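Local coordinates for HTH marR-type domain-containing protein (Streptococcus agalactiae serotype III, PDB 7DVR) that binds heme through its iron and, as a MarR-type winged helix-turn-helix protein, probably acts as a heme-sensing, DNA-binding transcription regulator, at residues 20-23 with 24-28; 120-123 with 124-127; 129-132 with 133-137. All blocks are in the same frame, centred on the assembly; numbering follows the deposited sequence.

Contact 1: residues 20-23 with 24-28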
ATOM      1  N   ASP A  20       6.449  -7.467  11.739  1.00 37.35           N
ATOM      2  CA  ASP A  20       7.424  -8.563  11.740  1.00 42.07           C
ATOM      3  C   ASP A  20       8.346  -8.469  12.955  1.00 42.48           C
ATOM      4  O   ASP A  20       8.496  -9.449  13.618  1.00 40.49           O
ATOM      5  CB  ASP A  20       8.245  -8.571  10.459  1.00 47.29           C
ATOM      6  CG  ASP A  20       7.513  -9.254   9.295  1.00 55.31           C
ATOM      7  OD1 ASP A  20       6.506  -9.957   9.546  1.00 58.28           O
ATOM      8  OD2 ASP A  20       7.968  -9.094   8.140  1.00 64.53           O
ATOM      9  N   ARG A  21       8.891  -7.302  13.218  1.00 42.33           N
ATOM     10  CA  ARG A  21       9.752  -7.095  14.408  1.00 46.59           C
ATOM     11  C   ARG A  21       8.991  -7.327  15.714  1.00 43.45           C
ATOM     12  O   ARG A  21       9.511  -8.086  16.516  1.00 43.16           O
ATOM     13  CB  ARG A  21      10.406  -5.722  14.348  1.00 51.82           C
ATOM     14  CG  ARG A  21      11.371  -5.612  13.177  1.00 59.63           C
ATOM     15  CD  ARG A  21      12.201  -4.343  13.173  1.00 66.99           C
ATOM     16  NE  ARG A  21      13.263  -4.471  14.163  1.00 75.93           N
ATOM     17  CZ  ARG A  21      14.545  -4.726  13.900  1.00 79.08           C
ATOM     18  NH1 ARG A  21      15.403  -4.837  14.900  1.00 82.25           N
ATOM     19  NH2 ARG A  21      14.972  -4.861  12.655  1.00 81.24           N
ATOM     20  N   TYR A  22       7.811  -6.726  15.890  1.00 41.87           N
ATOM     21  CA  TYR A  22       6.911  -6.892  17.062  1.00 43.82           C
ATOM     22  C   TYR A  22       6.570  -8.384  17.233  1.00 42.98           C
ATOM     23  O   TYR A  22       6.676  -8.903  18.322  1.00 43.03           O
ATOM     24  CB  TYR A  22       5.635  -6.050  16.844  1.00 45.55           C
ATOM     25  CG  TYR A  22       5.008  -5.338  18.020  1.00 48.38           C
ATOM     26  CD1 TYR A  22       4.834  -5.945  19.250  1.00 51.23           C
ATOM     27  CD2 TYR A  22       4.552  -4.041  17.885  1.00 49.91           C
ATOM     28  CE1 TYR A  22       4.262  -5.267  20.322  1.00 54.01           C
ATOM     29  CE2 TYR A  22       4.013  -3.336  18.952  1.00 53.07           C
ATOM     30  CZ  TYR A  22       3.879  -3.948  20.182  1.00 54.30           C
ATOM     31  OH  TYR A  22       3.322  -3.265  21.219  1.00 56.00           O
ATOM     32  N   ALA A  23       6.138  -9.075  16.163  1.00 41.92           N
ATOM     33  CA  ALA A  23       5.776 -10.513  16.251  1.00 41.07           C
ATOM     34  C   ALA A  23       6.949 -11.361  16.794  1.00 41.78           C
ATOM     35  O   ALA A  23       6.686 -12.274  17.672  1.00 39.46           O
ATOM     36  CB  ALA A  23       5.282 -11.046  14.890  1.00 41.33           C
ATOM     37  N   LYS A  24       8.177 -11.102  16.338  1.00 44.70           N
ATOM     38  CA  LYS A  24       9.391 -11.882  16.739  1.00 48.77           C
ATOM     39  C   LYS A  24       9.618 -11.665  18.225  1.00 47.53           C
ATOM     40  O   LYS A  24       9.999 -12.624  18.936  1.00 45.09           O
ATOM     41  CB  LYS A  24      10.723 -11.425  16.127  1.00 55.29           C
ATOM     42  CG  LYS A  24      10.904 -11.518  14.622  1.00 60.63           C
ATOM     43  CD  LYS A  24      10.339 -12.748  13.987  1.00 63.57           C
ATOM     44  CE  LYS A  24      10.121 -12.567  12.497  1.00 68.78           C
ATOM     45  NZ  LYS A  24       8.817 -11.910  12.191  1.00 69.75           N
ATOM     46  N   GLU A  25       9.358 -10.449  18.686  1.00 48.91           N
ATOM     47  CA  GLU A  25       9.582 -10.104  20.119  1.00 50.58           C
ATOM     48  C   GLU A  25       8.625 -10.831  21.051  1.00 50.11           C
ATOM     49  O   GLU A  25       9.003 -11.159  22.221  1.00 47.55           O
ATOM     50  CB  GLU A  25       9.455  -8.608  20.325  1.00 53.18           C
ATOM     51  CG  GLU A  25      10.819  -8.004  20.233  1.00 57.11           C
ATOM     52  CD  GLU A  25      10.871  -6.647  20.879  1.00 58.68           C
ATOM     53  OE1 GLU A  25      10.085  -6.397  21.865  1.00 60.05           O
ATOM     54  OE2 GLU A  25      11.631  -5.834  20.327  1.00 61.88           O
ATOM     55  N   TYR A  26       7.419 -11.083  20.568  1.00 43.93           N
ATOM     56  CA  TYR A  26       6.420 -11.808  21.365  1.00 45.83           C
ATOM     57  C   TYR A  26       6.461 -13.312  20.993  1.00 41.46           C
ATOM     58  O   TYR A  26       5.700 -14.076  21.550  1.00 44.45           O
ATOM     59  CB  TYR A  26       5.118 -10.983  21.299  1.00 48.12           C
ATOM     60  CG  TYR A  26       5.219  -9.651  22.063  1.00 50.32           C
ATOM     61  CD1 TYR A  26       5.973  -8.584  21.574  1.00 52.62           C
ATOM     62  CD2 TYR A  26       4.615  -9.444  23.310  1.00 52.00           C
ATOM     63  CE1 TYR A  26       6.115  -7.379  22.282  1.00 53.56           C
ATOM     64  CE2 TYR A  26       4.722  -8.237  24.019  1.00 53.27           C
ATOM     65  CZ  TYR A  26       5.502  -7.201  23.519  1.00 54.52           C
ATOM     66  OH  TYR A  26       5.680  -5.996  24.181  1.00 53.79           O
ATOM     67  N   ASP A  27       7.389 -13.757  20.152  1.00 41.83           N
ATOM     68  CA  ASP A  27       7.557 -15.182  19.790  1.00 43.52           C
ATOM     69  C   ASP A  27       6.226 -15.678  19.196  1.00 43.03           C
ATOM     70  O   ASP A  27       5.785 -16.782  19.549  1.00 43.67           O
ATOM     71  CB  ASP A  27       7.917 -16.033  21.011  1.00 46.85           C
ATOM     72  CG  ASP A  27       8.619 -17.333  20.699  1.00 49.07           C
ATOM     73  OD1 ASP A  27       9.149 -17.483  19.598  1.00 51.31           O
ATOM     74  OD2 ASP A  27       8.683 -18.171  21.608  1.00 56.70           O
ATOM     75  N   VAL A  28       5.634 -14.884  18.323  1.00 42.99           N
ATOM     76  CA  VAL A  28       4.371 -15.340  17.648  1.00 41.96           C
ATOM     77  C   VAL A  28       4.564 -15.128  16.178  1.00 44.28           C
ATOM     78  O   VAL A  28       3.593 -14.793  15.426  1.00 43.77           O
ATOM     79  CB  VAL A  28       3.168 -14.597  18.201  1.00 41.36           C
ATOM     80  CG1 VAL A  28       2.847 -15.090  19.580  1.00 42.81           C
ATOM     81  CG2 VAL A  28       3.349 -13.102  18.124  1.00 39.61           C
TER

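Contact 2: residues 120-123 with 124-127. With HEM (protoporphyrin IX containing Fe), chain B.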
ATOM      1  N   GLY A 120      -3.479   7.609  20.976  1.00 51.98           N
ATOM      2  CA  GLY A 120      -3.642   8.996  20.514  1.00 52.34           C
ATOM      3  C   GLY A 120      -4.578   9.095  19.338  1.00 50.30           C
ATOM      4  O   GLY A 120      -4.557  10.130  18.655  1.00 52.36           O
ATOM      5  N   ILE A 121      -5.434   8.087  19.165  1.00 50.99           N
ATOM      6  CA  ILE A 121      -6.465   8.032  18.088  1.00 50.46           C
ATOM      7  C   ILE A 121      -7.837   7.634  18.674  1.00 51.65           C
ATOM      8  O   ILE A 121      -7.945   6.581  19.304  1.00 51.08           O
ATOM      9  CB  ILE A 121      -6.023   7.057  16.963  1.00 49.67           C
ATOM     10  CG1 ILE A 121      -4.702   7.467  16.317  1.00 50.26           C
ATOM     11  CG2 ILE A 121      -7.119   6.953  15.924  1.00 50.40           C
ATOM     12  CD1 ILE A 121      -3.981   6.332  15.577  1.00 50.41           C
ATOM     13  N   THR A 122      -8.911   8.377  18.389  1.00 52.52           N
ATOM     14  CA  THR A 122     -10.248   8.142  19.004  1.00 51.66           C
ATOM     15  C   THR A 122     -11.078   7.179  18.160  1.00 53.12           C
ATOM     16  O   THR A 122     -10.723   6.977  16.936  1.00 50.94           O
ATOM     17  CB  THR A 122     -10.964   9.473  19.166  1.00 51.93           C
ATOM     18  OG1 THR A 122     -11.328   9.980  17.875  1.00 47.92           O
ATOM     19  CG2 THR A 122     -10.078  10.477  19.876  1.00 53.46           C
ATOM     20  N   LYS A 123     -12.175   6.684  18.732  1.00 54.47           N
ATOM     21  CA  LYS A 123     -13.099   5.781  18.004  1.00 58.48           C
ATOM     22  C   LYS A 123     -13.733   6.572  16.866  1.00 57.51           C
ATOM     23  O   LYS A 123     -14.016   5.951  15.829  1.00 56.25           O
ATOM     24  CB  LYS A 123     -14.177   5.178  18.908  1.00 63.92           C
ATOM     25  CG  LYS A 123     -13.672   4.655  20.248  1.00 68.78           C
ATOM     26  CD  LYS A 123     -14.072   3.230  20.579  1.00 73.13           C
ATOM     27  CE  LYS A 123     -13.128   2.203  19.974  1.00 74.62           C
ATOM     28  NZ  LYS A 123     -13.704   0.837  19.997  1.00 76.78           N
ATOM     29  N   GLU A 124     -13.968   7.873  17.085  1.00 56.54           N
ATOM     30  CA  GLU A 124     -14.595   8.775  16.096  1.00 56.44           C
ATOM     31  C   GLU A 124     -13.640   8.952  14.921  1.00 54.43           C
ATOM     32  O   GLU A 124     -14.080   8.847  13.772  1.00 51.77           O
ATOM     33  CB  GLU A 124     -14.939  10.145  16.690  1.00 58.85           C
ATOM     34  CG  GLU A 124     -15.363  11.143  15.622  1.00 59.20           C
ATOM     35  CD  GLU A 124     -16.723  10.853  14.989  1.00 63.26           C
ATOM     36  OE1 GLU A 124     -17.384   9.865  15.424  1.00 64.76           O
ATOM     37  OE2 GLU A 124     -17.164  11.654  14.123  1.00 67.25           O
ATOM     38  N   GLU A 125     -12.372   9.231  15.221  1.00 54.40           N
ATOM     39  CA  GLU A 125     -11.323   9.409  14.183  1.00 53.14           C
ATOM     40  C   GLU A 125     -11.169   8.146  13.304  1.00 51.56           C
ATOM     41  O   GLU A 125     -10.973   8.278  12.053  1.00 48.93           O
ATOM     42  CB  GLU A 125     -10.016   9.791  14.857  1.00 53.71           C
ATOM     43  CG  GLU A 125      -9.984  11.237  15.313  1.00 56.59           C
ATOM     44  CD  GLU A 125      -8.710  11.607  16.069  1.00 59.41           C
ATOM     45  OE1 GLU A 125      -8.077  10.700  16.690  1.00 54.30           O
ATOM     46  OE2 GLU A 125      -8.336  12.807  16.031  1.00 61.86           O
ATOM     47  N   ILE A 126     -11.257   6.968  13.916  1.00 51.57           N
ATOM     48  CA  ILE A 126     -11.193   5.648  13.192  1.00 51.95           C
ATOM     49  C   ILE A 126     -12.385   5.591  12.242  1.00 51.97           C
ATOM     50  O   ILE A 126     -12.196   5.316  11.044  1.00 49.92           O
ATOM     51  CB  ILE A 126     -11.224   4.448  14.158  1.00 54.32           C
ATOM     52  CG1 ILE A 126      -9.985   4.379  15.051  1.00 55.55           C
ATOM     53  CG2 ILE A 126     -11.440   3.125  13.413  1.00 55.12           C
ATOM     54  CD1 ILE A 126      -8.700   4.553  14.348  1.00 58.27           C
ATOM     55  N   ARG A 127     -13.568   5.901  12.778  1.00 51.34           N
ATOM     56  CA  ARG A 127     -14.840   5.833  12.033  1.00 53.02           C
ATOM     57  C   ARG A 127     -14.755   6.748  10.820  1.00 49.99           C
ATOM     58  O   ARG A 127     -15.187   6.332   9.743  1.00 51.89           O
ATOM     59  CB  ARG A 127     -15.988   6.252  12.948  1.00 58.93           C
ATOM     60  CG  ARG A 127     -17.363   5.850  12.432  1.00 66.14           C
ATOM     61  CD  ARG A 127     -18.505   6.733  12.947  1.00 72.51           C
ATOM     62  NE  ARG A 127     -18.292   8.159  12.697  1.00 75.23           N
ATOM     63  CZ  ARG A 127     -18.441   8.775  11.517  1.00 81.18           C
ATOM     64  NH1 ARG A 127     -18.818   8.113  10.432  1.00 82.59           N
ATOM     65  NH2 ARG A 127     -18.213  10.072  11.427  1.00 84.00           N
TER
HETATM   66  CHA HEM B 201      -9.284  -4.528  15.329  1.00 59.00           C
HETATM   67  CHB HEM B 201      -6.651  -8.200  13.920  1.00 49.85           C
HETATM   68  CHC HEM B 201      -3.226  -5.118  12.690  1.00 47.42           C
HETATM   69  CHD HEM B 201      -6.213  -1.481  13.380  1.00 54.68           C
HETATM   70  C1A HEM B 201      -8.813  -5.764  15.084  1.00 59.66           C
HETATM   71  C2A HEM B 201      -9.515  -6.917  15.415  1.00 68.96           C
HETATM   72  C3A HEM B 201      -8.771  -7.948  15.014  1.00 63.69           C
HETATM   73  C4A HEM B 201      -7.634  -7.437  14.423  1.00 55.22           C
HETATM   74  CMA HEM B 201      -9.135  -9.395  15.170  1.00 69.90           C
HETATM   75  CAA HEM B 201     -10.854  -7.020  16.106  1.00 80.14           C
HETATM   76  CBA HEM B 201     -10.668  -7.124  17.631  1.00 94.95           C
HETATM   77  CGA HEM B 201     -11.995  -7.224  18.363  1.00106.92           C
HETATM   78  O1A HEM B 201     -12.871  -8.019  17.953  1.00118.06           O
HETATM   79  O2A HEM B 201     -12.229  -6.528  19.382  1.00114.77           O
HETATM   80  C1B HEM B 201      -5.486  -7.627  13.484  1.00 45.79           C
HETATM   81  C2B HEM B 201      -4.405  -8.427  13.114  1.00 50.74           C
HETATM   82  C3B HEM B 201      -3.409  -7.567  12.781  1.00 48.43           C
HETATM   83  C4B HEM B 201      -3.950  -6.236  12.958  1.00 43.08           C
HETATM   84  CMB HEM B 201      -4.402  -9.933  13.095  1.00 56.78           C
HETATM   85  CAB HEM B 201      -2.086  -7.838  12.259  1.00 53.51           C
HETATM   86  CBB HEM B 201      -1.731  -9.055  11.922  1.00 61.12           C
HETATM   87  C1C HEM B 201      -3.756  -3.866  12.717  1.00 47.90           C
HETATM   88  C2C HEM B 201      -3.142  -2.745  12.213  1.00 50.14           C
HETATM   89  C3C HEM B 201      -4.004  -1.700  12.402  1.00 51.75           C
HETATM   90  C4C HEM B 201      -5.133  -2.214  13.035  1.00 52.02           C
HETATM   91  CMC HEM B 201      -1.787  -2.745  11.584  1.00 53.70           C
HETATM   92  CAC HEM B 201      -3.797  -0.291  12.113  1.00 54.45           C
HETATM   93  CBC HEM B 201      -2.583   0.185  11.865  1.00 54.28           C
HETATM   94  C1D HEM B 201      -7.288  -2.069  13.984  1.00 54.36           C
HETATM   95  C2D HEM B 201      -8.376  -1.262  14.473  1.00 60.39           C
HETATM   96  C3D HEM B 201      -9.231  -2.103  15.029  1.00 67.10           C
HETATM   97  C4D HEM B 201      -8.645  -3.418  14.872  1.00 57.44           C
HETATM   98  CMD HEM B 201      -8.524   0.233  14.406  1.00 63.21           C
HETATM   99  CAD HEM B 201     -10.536  -1.736  15.682  1.00 80.99           C
HETATM  100  CBD HEM B 201     -10.531  -2.062  17.190  1.00 92.66           C
HETATM  101  CGD HEM B 201     -11.894  -1.793  17.792  1.00101.60           C
HETATM  102  O1D HEM B 201     -12.232  -0.612  18.039  1.00111.66           O
HETATM  103  O2D HEM B 201     -12.685  -2.733  18.056  1.00113.58           O
HETATM  104  NA  HEM B 201      -7.664  -6.096  14.472  1.00 53.22           N
HETATM  105  NB  HEM B 201      -5.163  -6.353  13.382  1.00 47.75           N
HETATM  106  NC  HEM B 201      -4.942  -3.517  13.212  1.00 48.96           N
HETATM  107  ND  HEM B 201      -7.492  -3.329  14.254  1.00 53.37           N
HETATM  108 FE   HEM B 201      -6.386  -4.741  13.846  1.00 47.07          FE

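Contact 3: residues 129-132 with 133-137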
ATOM      1  N   THR A 129     -11.864   8.119   9.347  1.00 42.84           N
ATOM      2  CA  THR A 129     -10.859   7.512   8.453  1.00 42.48           C
ATOM      3  C   THR A 129     -11.440   6.348   7.642  1.00 45.40           C
ATOM      4  O   THR A 129     -11.269   6.348   6.397  1.00 47.05           O
ATOM      5  CB  THR A 129      -9.666   7.055   9.267  1.00 42.82           C
ATOM      6  OG1 THR A 129      -9.077   8.173   9.920  1.00 42.95           O
ATOM      7  CG2 THR A 129      -8.636   6.442   8.353  1.00 43.24           C
ATOM      8  N   LYS A 130     -12.077   5.382   8.291  1.00 45.76           N
ATOM      9  CA  LYS A 130     -12.760   4.251   7.614  1.00 48.78           C
ATOM     10  C   LYS A 130     -13.735   4.752   6.555  1.00 47.63           C
ATOM     11  O   LYS A 130     -13.783   4.197   5.460  1.00 48.05           O
ATOM     12  CB  LYS A 130     -13.519   3.379   8.605  1.00 52.81           C
ATOM     13  CG  LYS A 130     -12.627   2.453   9.418  1.00 57.08           C
ATOM     14  CD  LYS A 130     -13.407   1.383  10.150  1.00 61.67           C
ATOM     15  CE  LYS A 130     -12.533   0.337  10.816  1.00 66.25           C
ATOM     16  NZ  LYS A 130     -13.349  -0.775  11.366  1.00 71.51           N
ATOM     17  N   LYS A 131     -14.546   5.736   6.872  1.00 45.84           N
ATOM     18  CA  LYS A 131     -15.473   6.281   5.873  1.00 46.75           C
ATOM     19  C   LYS A 131     -14.736   6.906   4.728  1.00 44.86           C
ATOM     20  O   LYS A 131     -15.238   6.838   3.616  1.00 47.19           O
ATOM     21  CB  LYS A 131     -16.359   7.339   6.526  1.00 48.63           C
ATOM     22  CG  LYS A 131     -17.357   8.066   5.627  1.00 52.06           C
ATOM     23  CD  LYS A 131     -18.342   8.828   6.496  1.00 54.10           C
ATOM     24  CE  LYS A 131     -19.494   9.526   5.780  1.00 57.91           C
ATOM     25  NZ  LYS A 131     -18.995  10.717   5.054  1.00 57.98           N
ATOM     26  N   VAL A 132     -13.625   7.589   4.959  1.00 43.60           N
ATOM     27  CA  VAL A 132     -12.984   8.279   3.835  1.00 41.36           C
ATOM     28  C   VAL A 132     -12.413   7.225   2.879  1.00 43.65           C
ATOM     29  O   VAL A 132     -12.545   7.387   1.675  1.00 43.17           O
ATOM     30  CB  VAL A 132     -11.934   9.245   4.353  1.00 40.30           C
ATOM     31  CG1 VAL A 132     -11.129   9.758   3.209  1.00 42.39           C
ATOM     32  CG2 VAL A 132     -12.613  10.410   5.093  1.00 40.87           C
ATOM     33  N   ILE A 133     -11.863   6.175   3.439  1.00 43.31           N
ATOM     34  CA  ILE A 133     -11.256   5.066   2.616  1.00 47.03           C
ATOM     35  C   ILE A 133     -12.373   4.440   1.767  1.00 47.73           C
ATOM     36  O   ILE A 133     -12.214   4.208   0.538  1.00 48.41           O
ATOM     37  CB  ILE A 133     -10.597   3.988   3.501  1.00 48.36           C
ATOM     38  CG1 ILE A 133      -9.524   4.512   4.457  1.00 49.76           C
ATOM     39  CG2 ILE A 133     -10.072   2.852   2.674  1.00 49.59           C
ATOM     40  CD1 ILE A 133      -8.374   5.160   3.818  1.00 49.65           C
ATOM     41  N   ARG A 134     -13.445   4.084   2.441  1.00 48.19           N
ATOM     42  CA  ARG A 134     -14.571   3.429   1.790  1.00 51.31           C
ATOM     43  C   ARG A 134     -15.054   4.350   0.672  1.00 50.99           C
ATOM     44  O   ARG A 134     -15.277   3.865  -0.425  1.00 50.49           O
ATOM     45  CB  ARG A 134     -15.664   3.151   2.804  1.00 55.82           C
ATOM     46  CG  ARG A 134     -16.721   2.217   2.250  1.00 60.82           C
ATOM     47  CD  ARG A 134     -17.963   2.196   3.106  1.00 65.49           C
ATOM     48  NE  ARG A 134     -19.106   1.657   2.379  1.00 69.53           N
ATOM     49  CZ  ARG A 134     -19.282   0.370   2.072  1.00 75.86           C
ATOM     50  NH1 ARG A 134     -20.367  -0.017   1.421  1.00 77.33           N
ATOM     51  NH2 ARG A 134     -18.384  -0.535   2.428  1.00 77.00           N
ATOM     52  N   THR A 135     -15.176   5.642   0.931  1.00 49.82           N
ATOM     53  CA  THR A 135     -15.693   6.538  -0.116  1.00 50.22           C
ATOM     54  C   THR A 135     -14.693   6.600  -1.273  1.00 49.48           C
ATOM     55  O   THR A 135     -15.142   6.588  -2.420  1.00 49.03           O
ATOM     56  CB  THR A 135     -16.052   7.910   0.446  1.00 50.20           C
ATOM     57  OG1 THR A 135     -16.913   7.726   1.566  1.00 50.96           O
ATOM     58  CG2 THR A 135     -16.714   8.775  -0.599  1.00 52.15           C
ATOM     59  N   LEU A 136     -13.399   6.661  -0.968  1.00 48.70           N
ATOM     60  CA  LEU A 136     -12.318   6.670  -1.985  1.00 47.77           C
ATOM     61  C   LEU A 136     -12.430   5.393  -2.821  1.00 46.59           C
ATOM     62  O   LEU A 136     -12.414   5.499  -4.061  1.00 45.20           O
ATOM     63  CB  LEU A 136     -10.962   6.740  -1.281  1.00 49.03           C
ATOM     64  CG  LEU A 136     -10.551   8.117  -0.759  1.00 50.61           C
ATOM     65  CD1 LEU A 136      -9.172   8.100  -0.125  1.00 51.02           C
ATOM     66  CD2 LEU A 136     -10.590   9.147  -1.868  1.00 52.66           C
ATOM     67  N   ALA A 137     -12.628   4.264  -2.154  1.00 46.05           N
ATOM     68  CA  ALA A 137     -12.708   2.941  -2.818  1.00 50.47           C
ATOM     69  C   ALA A 137     -13.899   2.960  -3.766  1.00 51.96           C
ATOM     70  O   ALA A 137     -13.749   2.561  -4.905  1.00 53.25           O
ATOM     71  CB  ALA A 137     -12.812   1.827  -1.814  1.00 51.51           C
TER

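Contact 1: residues 20-23 with 24-28
Ala-23 O and Val-28 N, 2.9 Å apart in an almost straight hydrogen bond (177°), close the end of helix 4-25, whose backbone stays helical through Glu-25 and breaks at Asp-27, where phi turns positive. The amide of Asp-27 also turns back weakly to the carbonyl of Lys-24; together these bonds make a Schellman motif that finishes the helix. Val-28 CG2 folds back over the same turn, 3.5 Å from Ala-23 O.

One turn earlier, Asp-20 O takes two donors from one residue. The backbone N of Lys-24 supplies the ordinary helical bond. Lys-24 NZ, brought round by bends at chi2 and chi4, lies 2.9 Å from Asp-20 O and approaches from the face of the carbonyl plane opposite to Lys-24 N, above the plane rather than on a lone pair. The ammonium is thus tied to the main chain, and Lys-24 NZ is 4.0 Å from Asp-20 OD1, beyond a salt bridge. On another side of the helix Tyr-22 and Tyr-26 run side by side, pointing the same way. Tyr-26 CE1 comes within 3.4 Å of Tyr-22 CE1, and the rings are inclined at 42°, an oblique pair. Tyr-22 O lies at the edge of the Tyr-26 ring, 3.3 Å from Tyr-26 CD1.

Helix 97-117 receives this end of the helix: Tyr-22 OH hydrogen-bonds Thr-116, its ring meets Phe-109 and packs on Leu-113, and Asp-27 O accepts from Lys-102.

Contact 2: residues 120-123 with 124-127
Thr-122 and Glu-125 form a capping box at the start of helix 123-139, each side chain bonding the other's backbone amide. Thr-122 OG1 accepts from Glu-125 N at 2.9 Å; a chi1 of 70° tucks the hydroxyl between its own backbone N and carbonyl carbon, turned to the first turn of the helix. In return Glu-125 OE1 takes the N-H of Thr-122, with 3.0 Å between OE1 and Thr-122 N, on its anti side and 28° out of the carboxylate plane. The glutamate stretches out beyond CG to get there, its CG lying against the threonine hydroxyl. The two bonds occupy the amides of Thr-122 and Glu-125 and tie the helix start to the loop.

The tight part is apolar. Ile-121 and Ile-126 cross at about a right angle, and Ile-121 CG2 presses on Ile-126 CD1 at 3.3 Å, closer than usual van der Waals contact. Ile-126 CG1 also rests on Thr-122 O, the carbonyl that accepts the helical bond from Ile-126 N.

The polar outer side is looser. Arg-127 and Glu-124, one turn apart and both exposed, make a salt bridge, Arg-127 NH2 to Glu-124 OE2 at 3.3 Å; OE2 lies in the guanidinium plane although the nitrogen sits well above the carboxylate plane. Lys-123, a heme-binding residue, sends its chain away from the turn, bending at chi2 and chi3. Lys-123 NZ lies 2.8 Å from heme O1D, a hydrogen bond, probably reinforced by charge, to one propionate.

The turn follows helix 97-117 and opens helix 123-139. Across the dimer, Glu-125 OE2 forms a salt bridge with Lys-131 of the second subunit, while Ile-121 packs on Leu-136 of that subunit.

Contact 3: residues 129-132 with 133-137
Thr-135 OG1 to Lys-131 O, at 2.8 Å, is the shortest hydrogen bond between residues 129-132 and 133-137, a stretch of alpha helix midway along helix 123-139, part of the helical dimerisation region of the MarR fold. Lys-131 O accepts twice from the same residue, since Thr-135 N also lies 2.9 Å from Lys-131 O, and the two donors arrive from opposite faces of the carbonyl plane. The hydroxyl is the donor here. Its chi1 of -52° places OG1 beside the backbone N, within reach of Lys-131 O one turn back.

Ile-133 and Leu-136, by contrast, only pack carbon against backbone oxygens. Ile-133 CG1 lies 3.2 Å from Thr-129 O, the acceptor of the helical bond from Ile-133 N. Leu-136 CG stands 3.2 Å from Val-132 O, which in turn accepts from Leu-136 N. Underneath, four i to i+4 bonds, from Ile-133 N to Thr-129 O through Leu-136 N to Val-132 O, carry the helix across.

Farther out, the second subunit fills the side that the valine faces. Val-132 packs on Thr-129 of that subunit, with Thr-129 here meeting its Val-132 in return, and Ile-133 meets Leu-11 of the other chain. Leu-136 touches a bound heme as well as Met-117 of the second subunit, which brings the helix beside a heme pocket. Lys-131 runs alongside Thr-135, pointing the same way, with an extended chain that turns only at its end, where NZ is paired with Glu-125 of the second subunit. Between the two segments themselves the apolar side chains touch lightly: Val-132 CG1 stands 4.2 Å from Leu-136 CD1.

Overall arrangement
Contact 1 is the partly buried one, closing helix 4-25 against helix 97-117, and no other protein chain reaches it. Contact 2 is the loop-to-helix start and contact 3 a later part of helix 123-139; both are largely at the surface, and both meet the second subunit. Contact 1 lies well away, its centre about 26 Å from that of contact 2 and 30 Å from that of contact 3. Ends and middle differ in chemistry: a Schellman motif with paired tyrosines finishes one helix, a capping box starts the other, and regular helical bonding fills its middle. Doubly used carbonyls recur in contacts 1 and 3. Contact 2 reaches a heme propionate through a lysine, contact 3 a heme through apolar Leu-136.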